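Local coordinates for protein argonaute 5 (Arabidopsis thaliana, PDB 4G0O) that probably binds the 5' end of small guide RNAs through its MID domain, whose nucleotide specificity loop reads the first base and so sorts the RNAs, at residues N117-Y120 against M121-A125; I93-I96 against C97-L101; L126-N129 against V130-G134; I36-C39 against V40-G43. All coordinates share one frame; numbering follows the deposited sequence.

From the N terminus, contact 4 comes first, at the end of the crossover helix between strands 7-18 and 45-46. Contact 2 follows on helix 90-101, and contacts 1 and 3 then occupy consecutive turns of helix 118-131. Each contact closes only a helical turn or a helix end; all four run in series, and none nests in or crosses another. Their ties are spatial. Contacts 1 and 3 both pack on contact 4, joining helices 27-42 and 118-131 on one flank of the parallel sheet. Contacts 1 and 2 lie on opposite sides of the chain's centre. Contacts 2 and 3, with centres about 17 Å apart, converge through Lys94 and Lys131 on one sulfate.

Contact 1: N117-Y120 against M121-A125; sequences NKQY and MENVA
The Tyr120 ring receives the CG2 methyl of Val124 over one face, a CH-pi contact in which CG2 lies 3.9 Å from the ring centroid, 15° off the normal and shifted toward the hydroxyl end. Beside the ring, CD2 of Tyr120 comes to 4.2 Å from CG of Met121, a looser apolar contact. This is the opening of alpha-helix 118-131, where residues four apart come to lie on the same side of the helix. The CG of Tyr120 stands anti to the backbone N (chi1 168°), which carries the ring along the helix flank to Val124. A tyrosine suits this partly exposed place because its broad flat ring can take the methyl on its face and also reach Cys108 of strand 105-108, and a beta-branched valine has a methyl ready to meet it. With an alanine here, the CG2 methyl of Val124 would probably lose its aromatic cover, and a gap would be likely to open against Cys108.

Asn117 is the N-cap: its OD1 accepts a weak bond from Gln119 N at 3.4 Å. Asparagine fits because its short side chain can reach forward to the N-H of Gln119, which has no preceding turn to bond to. Its own carbonyl starts the helical pattern, Asn117 O receiving Met121 N at 3.1 Å. The Met121 side chain then leaves this turn for Phe31 and Gln34 of helix 27-42, a greasy, flexible chain in a buried place. Lys118 O takes Glu122 N at 3.0 Å. Two residues further on, Val124 N donates to Tyr120 O at 2.9 Å.

Contact 2: I93-I96 against C97-L101; sequences IKRI and CETEL. With SO4 (sulfate ion), chain C.
Lys94 bends at chi2 and chi3 (-97° and 102°), which turns its chain back over the Glu98 side chain, CD of Lys94 passing 3.8 Å from OE2 of Glu98. NZ of Lys94 then makes a weak salt bridge to Glu98 OE2 at 3.4 Å, while its stronger partner is the hydroxyl of Ser105. It also gives a weak bond to a sulfate that Lys131 shares, a long lysine being able to carry charge from a buried stem to the anion. A leucine in Lys94's place would probably leave the Ser105 hydroxyl and Glu98 without their mate and the sulfate with one donor fewer.

Arg95 and Glu100, charged residues on the exposed side, form a salt bridge, NH2 of Arg95 to OE1 of Glu100 at 2.5 Å, the carboxylate lying at the guanidinium edge with the planes 46° apart. Ile96 and Leu101 instead run side by side, CG2 of Ile96 and CD1 of Leu101 3.6 Å apart. Their five-residue spacing fits a wider pi-type turn, in which Leu101 N donates to Ile96 O at 2.7 Å. As the helix of a beta-alpha-beta unit, 90-101 rests the apolar Ile96 and Leu101 on helix 62-72, and Ile93, Lys94 and Cys97 on strand 105-108.

Contact 3: L126-N129 against V130-G134; sequences LKIN and VKTGG. With SO4 (sulfate ion), chain C.
Lys131 starts against the carbonyl of Lys127, one turn back: its CB is 3.6 Å from Lys127 O, and CG passes the same oxygen. This is the last turn of helix 118-131, closed by a Schellman motif at Gly133. The CD of Lys131 is already leaving that carbonyl. From there the extended chain heads away from the helix, and CE approaches sulfate O3. A twist at chi4 (-142°) sets NZ of Lys131 2.8 Å from O3 of the sulfate, with a weaker bond to O2; NZ is held further by the carbonyl oxygen of Ser105. The long, flexible lysine thus carries a positive charge from a helix end to an anion. The sulfate, probably from the crystallisation liquor, lies where the guide's 5' phosphate probably binds, as in other Argonautes.

Thr132 uses its hydroxyl to finish the helix: OG1 donates to Ile128 O at 2.7 Å, tilted 29° from the carbonyl plane, with Thr132 N adding a weak bond to the same oxygen. The polar OG1 therefore stays satisfied within the turn while Thr132 packs on strand 7-18.

Gly133 takes a positive phi (104°), where a CB would jam against the preceding carbonyl, and this is why glycine belongs there. The chain then folds back, Gly134 N donating to Asn129 O at 2.6 Å. The buried amide of Asn129 is satisfied from strand 7-18 and beyond, OD1 by Ala9 N and ND2 by Asn7 O and Asn136 OD1. A CB on Gly134 would collide with this amide, for its CA already lies 3.4 Å from Asn129 OD1.

Contact 4: I36-C39 against V40-G43; sequences IGMC and VSKG
Val40 N donates to Ile36 O at 2.8 Å and Ser41 N to Gly37 O at 2.9 Å, regular alpha-helical bonds that carry the chain into its final turn. On the carbonyl of Met38 two donors converge. Lys42 N reaches Met38 O at 3.3 Å, and the hydroxyl OG of Ser41 reaches Met38 O at 2.9 Å, both from the same face of the carbonyl plane. Ser41 can do this because chi1 of 59° sets OG between its backbone N and carbonyl carbon, folded back on the preceding turn. A short hydroxyl residue therefore suits an exposed place where its polar atom can be satisfied by the helix itself.

Met38 and Lys42 lie side by side, pointing the same way, with SD of Met38 4.1 Å from CD of Lys42. The aliphatic part of the lysine gives the thioether an apolar neighbour, while its bent end leads NZ to Lys3 O. The helix is the crossover of a beta-alpha-beta unit, running from strand 7-18 to the parallel strand 45-46. Cys39, small and buried, packs on Phe46 of that strand and on Ala125 of helix 118-131.

On the exposed side, Val40 rests its CG2 methyl 3.4 Å from Ile36 O, with the Ile36 side chain only loosely alongside. A Schellman motif ends the helix. Gly43 N bonds Val40 O at 3.1 Å and, weakly, Cys39 O. The phi of Gly43 is 135°, and at these backbone angles a CB would be forced against the carbonyl oxygen of Lys42.

Contact 1: N117-Y120 against M121-A125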
# COMPACT_ATOMS: atom_id res chain seq x y z
N ASN A 117 8.36 11.34 -4.06
CA ASN A 117 8.91 12.24 -3.06
C ASN A 117 9.24 11.45 -1.81
O ASN A 117 8.42 10.68 -1.30
CB ASN A 117 7.95 13.39 -2.76
CG ASN A 117 8.67 14.60 -2.17
OD1 ASN A 117 9.67 14.45 -1.48
ND2 ASN A 117 8.18 15.80 -2.46
N LYS A 118 10.46 11.61 -1.30
CA LYS A 118 10.88 10.78 -0.19
C LYS A 118 10.24 11.17 1.15
O LYS A 118 10.17 10.34 2.07
CB LYS A 118 12.41 10.73 -0.10
CG LYS A 118 12.95 9.36 -0.42
CD LYS A 118 14.30 9.43 -1.13
CE LYS A 118 15.40 9.84 -0.19
NZ LYS A 118 16.70 9.79 -0.94
N GLN A 119 9.76 12.41 1.25
CA GLN A 119 9.02 12.84 2.43
C GLN A 119 7.58 12.32 2.40
O GLN A 119 6.95 12.11 3.45
CB GLN A 119 9.03 14.36 2.57
CG GLN A 119 8.22 14.89 3.75
CD GLN A 119 8.78 14.47 5.12
OE1 GLN A 119 8.69 13.30 5.52
NE2 GLN A 119 9.35 15.43 5.85
N TYR A 120 7.05 12.11 1.20
CA TYR A 120 5.73 11.52 1.05
C TYR A 120 5.79 10.06 1.51
O TYR A 120 4.93 9.60 2.27
CB TYR A 120 5.26 11.61 -0.40
CG TYR A 120 4.04 10.78 -0.74
CD1 TYR A 120 2.77 11.18 -0.34
CD2 TYR A 120 4.15 9.63 -1.51
CE1 TYR A 120 1.63 10.43 -0.68
CE2 TYR A 120 3.02 8.87 -1.85
CZ TYR A 120 1.77 9.28 -1.43
OH TYR A 120 0.64 8.54 -1.77
N MET A 121 6.83 9.37 1.08
CA MET A 121 7.03 7.98 1.46
C MET A 121 7.40 7.81 2.93
O MET A 121 7.11 6.78 3.54
CB MET A 121 8.06 7.34 0.54
CG MET A 121 7.58 7.31 -0.93
SD MET A 121 8.92 6.85 -2.04
CE MET A 121 8.39 5.26 -2.54
N GLU A 122 8.04 8.82 3.51
CA GLU A 122 8.25 8.83 4.95
C GLU A 122 6.89 8.82 5.66
O GLU A 122 6.63 7.96 6.50
CB GLU A 122 9.09 10.04 5.38
CG GLU A 122 9.37 10.08 6.88
CD GLU A 122 10.52 11.02 7.25
OE1 GLU A 122 11.31 11.41 6.36
OE2 GLU A 122 10.61 11.35 8.45
N ASN A 123 6.02 9.76 5.28
CA ASN A 123 4.65 9.82 5.79
C ASN A 123 3.84 8.53 5.62
O ASN A 123 3.22 8.05 6.57
CB ASN A 123 3.89 10.97 5.12
CG ASN A 123 4.34 12.32 5.61
OD1 ASN A 123 4.00 12.73 6.72
ND2 ASN A 123 5.09 13.04 4.78
N VAL A 124 3.83 7.99 4.41
CA VAL A 124 3.16 6.73 4.13
C VAL A 124 3.73 5.59 4.96
O VAL A 124 2.98 4.79 5.53
CB VAL A 124 3.24 6.39 2.63
CG1 VAL A 124 2.74 4.96 2.35
CG2 VAL A 124 2.47 7.43 1.83
N ALA A 125 5.06 5.51 5.05
CA ALA A 125 5.71 4.46 5.83
C ALA A 125 5.23 4.43 7.29
O ALA A 125 4.96 3.37 7.84
CB ALA A 125 7.23 4.61 5.78

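Contact 2: I93-I96 against C97-L101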
# COMPACT_ATOMS: atom_id res chain seq x y z
N ILE A 93 -13.28 1.84 -2.15
CA ILE A 93 -12.13 0.96 -1.92
C ILE A 93 -11.89 0.66 -0.45
O ILE A 93 -11.60 -0.48 -0.08
CB ILE A 93 -10.84 1.51 -2.56
CG1 ILE A 93 -11.02 1.65 -4.07
CG2 ILE A 93 -9.63 0.61 -2.24
CD1 ILE A 93 -9.86 2.32 -4.76
N LYS A 94 -12.02 1.67 0.40
CA LYS A 94 -11.77 1.48 1.83
C LYS A 94 -12.85 0.61 2.42
O LYS A 94 -12.57 -0.29 3.22
CB LYS A 94 -11.74 2.80 2.57
CG LYS A 94 -10.55 3.67 2.22
CD LYS A 94 -9.43 3.51 3.23
CE LYS A 94 -8.30 2.61 2.72
NZ LYS A 94 -7.30 2.31 3.80
N ARG A 95 -14.09 0.90 2.04
CA ARG A 95 -15.24 0.13 2.47
C ARG A 95 -15.03 -1.35 2.14
O ARG A 95 -15.19 -2.22 2.99
CB ARG A 95 -16.54 0.67 1.82
CG ARG A 95 -17.72 -0.30 1.93
CD ARG A 95 -19.00 0.21 1.27
NE ARG A 95 -18.88 0.35 -0.18
CZ ARG A 95 -18.97 -0.66 -1.05
NH1 ARG A 95 -18.87 -0.44 -2.36
NH2 ARG A 95 -19.17 -1.89 -0.61
N ILE A 96 -14.63 -1.63 0.91
CA ILE A 96 -14.47 -3.02 0.47
C ILE A 96 -13.35 -3.69 1.25
O ILE A 96 -13.49 -4.82 1.73
CB ILE A 96 -14.17 -3.09 -1.03
CG1 ILE A 96 -15.42 -2.72 -1.83
CG2 ILE A 96 -13.65 -4.48 -1.42
CD1 ILE A 96 -15.14 -2.45 -3.31
N CYS A 97 -12.23 -2.99 1.38
CA CYS A 97 -11.09 -3.54 2.09
C CYS A 97 -11.35 -3.67 3.58
O CYS A 97 -11.23 -4.76 4.16
CB CYS A 97 -9.85 -2.68 1.86
SG CYS A 97 -9.26 -2.72 0.15
N GLU A 98 -11.69 -2.56 4.21
CA GLU A 98 -11.73 -2.50 5.66
C GLU A 98 -12.95 -3.22 6.22
O GLU A 98 -12.82 -4.08 7.09
CB GLU A 98 -11.67 -1.05 6.15
CG GLU A 98 -10.39 -0.33 5.71
CD GLU A 98 -10.34 1.14 6.13
OE1 GLU A 98 -11.39 1.82 6.09
OE2 GLU A 98 -9.24 1.60 6.50
N THR A 99 -14.12 -2.89 5.70
CA THR A 99 -15.35 -3.46 6.20
C THR A 99 -15.69 -4.81 5.55
O THR A 99 -15.98 -5.78 6.24
CB THR A 99 -16.54 -2.49 6.02
OG1 THR A 99 -16.79 -2.28 4.63
CG2 THR A 99 -16.24 -1.15 6.66
N GLU A 100 -15.64 -4.88 4.22
CA GLU A 100 -16.19 -6.06 3.55
C GLU A 100 -15.28 -7.29 3.46
O GLU A 100 -15.73 -8.41 3.72
CB GLU A 100 -16.85 -5.68 2.23
CG GLU A 100 -18.34 -5.33 2.42
CD GLU A 100 -18.74 -4.06 1.71
OE1 GLU A 100 -18.23 -3.83 0.59
OE2 GLU A 100 -19.57 -3.29 2.25
N LEU A 101 -14.01 -7.11 3.12
CA LEU A 101 -13.16 -8.29 2.92
C LEU A 101 -12.22 -8.53 4.10
O LEU A 101 -11.72 -9.65 4.31
CB LEU A 101 -12.37 -8.15 1.62
CG LEU A 101 -13.30 -7.91 0.43
CD1 LEU A 101 -12.51 -7.87 -0.87
CD2 LEU A 101 -14.41 -8.97 0.39
S SO4 C . -4.95 6.32 4.31
O1 SO4 C . -4.55 7.40 3.40
O2 SO4 C . -5.66 5.28 3.53
O3 SO4 C . -3.77 5.78 5.00
O4 SO4 C . -5.83 6.86 5.36

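Contact 3: L126-N129 against V130-G134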
# COMPACT_ATOMS: atom_id res chain seq x y z
N LEU A 126 5.09 5.60 7.91
CA LEU A 126 4.65 5.66 9.30
C LEU A 126 3.17 5.27 9.40
O LEU A 126 2.77 4.62 10.36
CB LEU A 126 4.86 7.06 9.86
CG LEU A 126 6.31 7.48 10.11
CD1 LEU A 126 6.42 9.00 10.18
CD2 LEU A 126 6.84 6.83 11.39
N LYS A 127 2.38 5.69 8.41
CA LYS A 127 0.98 5.29 8.32
C LYS A 127 0.88 3.78 8.20
O LYS A 127 0.07 3.16 8.87
CB LYS A 127 0.29 5.96 7.13
CG LYS A 127 0.23 7.50 7.20
CD LYS A 127 -0.19 8.05 5.84
CE LYS A 127 -0.38 9.57 5.87
NZ LYS A 127 -0.79 10.08 4.52
N ILE A 128 1.72 3.19 7.35
CA ILE A 128 1.75 1.74 7.19
C ILE A 128 2.16 1.01 8.47
O ILE A 128 1.63 -0.05 8.77
CB ILE A 128 2.65 1.32 6.00
CG1 ILE A 128 1.91 1.54 4.67
CG2 ILE A 128 3.07 -0.13 6.10
CD1 ILE A 128 2.84 1.51 3.48
N ASN A 129 3.11 1.56 9.23
CA ASN A 129 3.55 0.93 10.48
C ASN A 129 2.44 0.77 11.51
O ASN A 129 2.29 -0.29 12.09
CB ASN A 129 4.73 1.68 11.12
CG ASN A 129 5.31 0.94 12.33
OD1 ASN A 129 5.54 -0.26 12.27
ND2 ASN A 129 5.53 1.67 13.42
N VAL A 130 1.65 1.81 11.73
CA VAL A 130 0.52 1.70 12.64
C VAL A 130 -0.59 0.75 12.14
O VAL A 130 -1.11 -0.04 12.92
CB VAL A 130 -0.05 3.06 12.99
CG1 VAL A 130 0.18 3.99 11.87
CG2 VAL A 130 -1.54 2.96 13.33
N LYS A 131 -0.92 0.82 10.84
CA LYS A 131 -1.93 -0.05 10.25
C LYS A 131 -1.59 -1.53 10.38
O LYS A 131 -2.47 -2.38 10.38
CB LYS A 131 -2.14 0.28 8.77
CG LYS A 131 -2.96 1.51 8.54
CD LYS A 131 -3.08 1.85 7.07
CE LYS A 131 -3.73 3.20 6.91
NZ LYS A 131 -4.64 3.20 5.76
N THR A 132 -0.29 -1.81 10.46
CA THR A 132 0.25 -3.17 10.47
C THR A 132 0.56 -3.64 11.89
O THR A 132 1.06 -4.74 12.11
CB THR A 132 1.55 -3.22 9.62
OG1 THR A 132 1.29 -2.68 8.33
CG2 THR A 132 2.03 -4.62 9.44
N GLY A 133 0.28 -2.79 12.87
CA GLY A 133 0.48 -3.19 14.25
C GLY A 133 1.69 -2.61 14.94
O GLY A 133 1.95 -2.95 16.09
N GLY A 134 2.43 -1.74 14.26
CA GLY A 134 3.57 -1.07 14.86
C GLY A 134 3.16 0.08 15.75
O GLY A 134 1.96 0.37 15.89
S SO4 C . -4.95 6.32 4.31
O1 SO4 C . -4.55 7.40 3.40
O2 SO4 C . -5.66 5.28 3.53
O3 SO4 C . -3.77 5.78 5.00
O4 SO4 C . -5.83 6.86 5.36

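Contact 4: I36-C39 against V40-G43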
# COMPACT_ATOMS: atom_id res chain seq x y z
N ILE A 36 9.06 0.46 0.62
CA ILE A 36 9.50 -0.59 1.54
C ILE A 36 10.89 -0.31 2.12
O ILE A 36 11.12 -0.55 3.30
CB ILE A 36 9.43 -1.96 0.87
CG1 ILE A 36 7.99 -2.47 0.93
CG2 ILE A 36 10.35 -2.97 1.54
CD1 ILE A 36 7.70 -3.57 -0.05
N GLY A 37 11.80 0.21 1.29
CA GLY A 37 13.11 0.62 1.75
C GLY A 37 13.01 1.71 2.80
O GLY A 37 13.78 1.74 3.76
N MET A 38 12.05 2.61 2.61
CA MET A 38 11.76 3.67 3.57
C MET A 38 11.10 3.12 4.85
O MET A 38 11.46 3.50 5.96
CB MET A 38 10.90 4.76 2.91
CG MET A 38 10.49 5.91 3.82
SD MET A 38 11.87 6.79 4.61
CE MET A 38 12.57 7.71 3.22
N CYS A 39 10.13 2.21 4.70
CA CYS A 39 9.57 1.52 5.86
C CYS A 39 10.69 0.84 6.65
O CYS A 39 10.76 0.94 7.87
CB CYS A 39 8.53 0.47 5.45
SG CYS A 39 6.91 1.11 4.87
N VAL A 40 11.57 0.15 5.93
CA VAL A 40 12.61 -0.64 6.58
C VAL A 40 13.68 0.22 7.27
O VAL A 40 14.06 -0.05 8.40
CB VAL A 40 13.24 -1.67 5.63
CG1 VAL A 40 14.61 -2.12 6.13
CG2 VAL A 40 12.29 -2.87 5.48
N SER A 41 14.12 1.28 6.60
CA SER A 41 15.09 2.19 7.22
C SER A 41 14.56 2.77 8.53
O SER A 41 15.34 3.11 9.42
CB SER A 41 15.47 3.33 6.28
OG SER A 41 14.32 4.08 5.92
N LYS A 42 13.24 2.88 8.65
CA LYS A 42 12.65 3.50 9.84
C LYS A 42 12.35 2.50 10.96
O LYS A 42 12.03 2.91 12.08
CB LYS A 42 11.41 4.33 9.49
CG LYS A 42 11.71 5.52 8.58
CD LYS A 42 10.53 6.49 8.49
CE LYS A 42 10.82 7.77 9.28
NZ LYS A 42 10.66 7.60 10.75
N GLY A 43 12.46 1.21 10.68
CA GLY A 43 12.38 0.20 11.73
C GLY A 43 11.52 -1.01 11.44
O GLY A 43 11.50 -1.96 12.23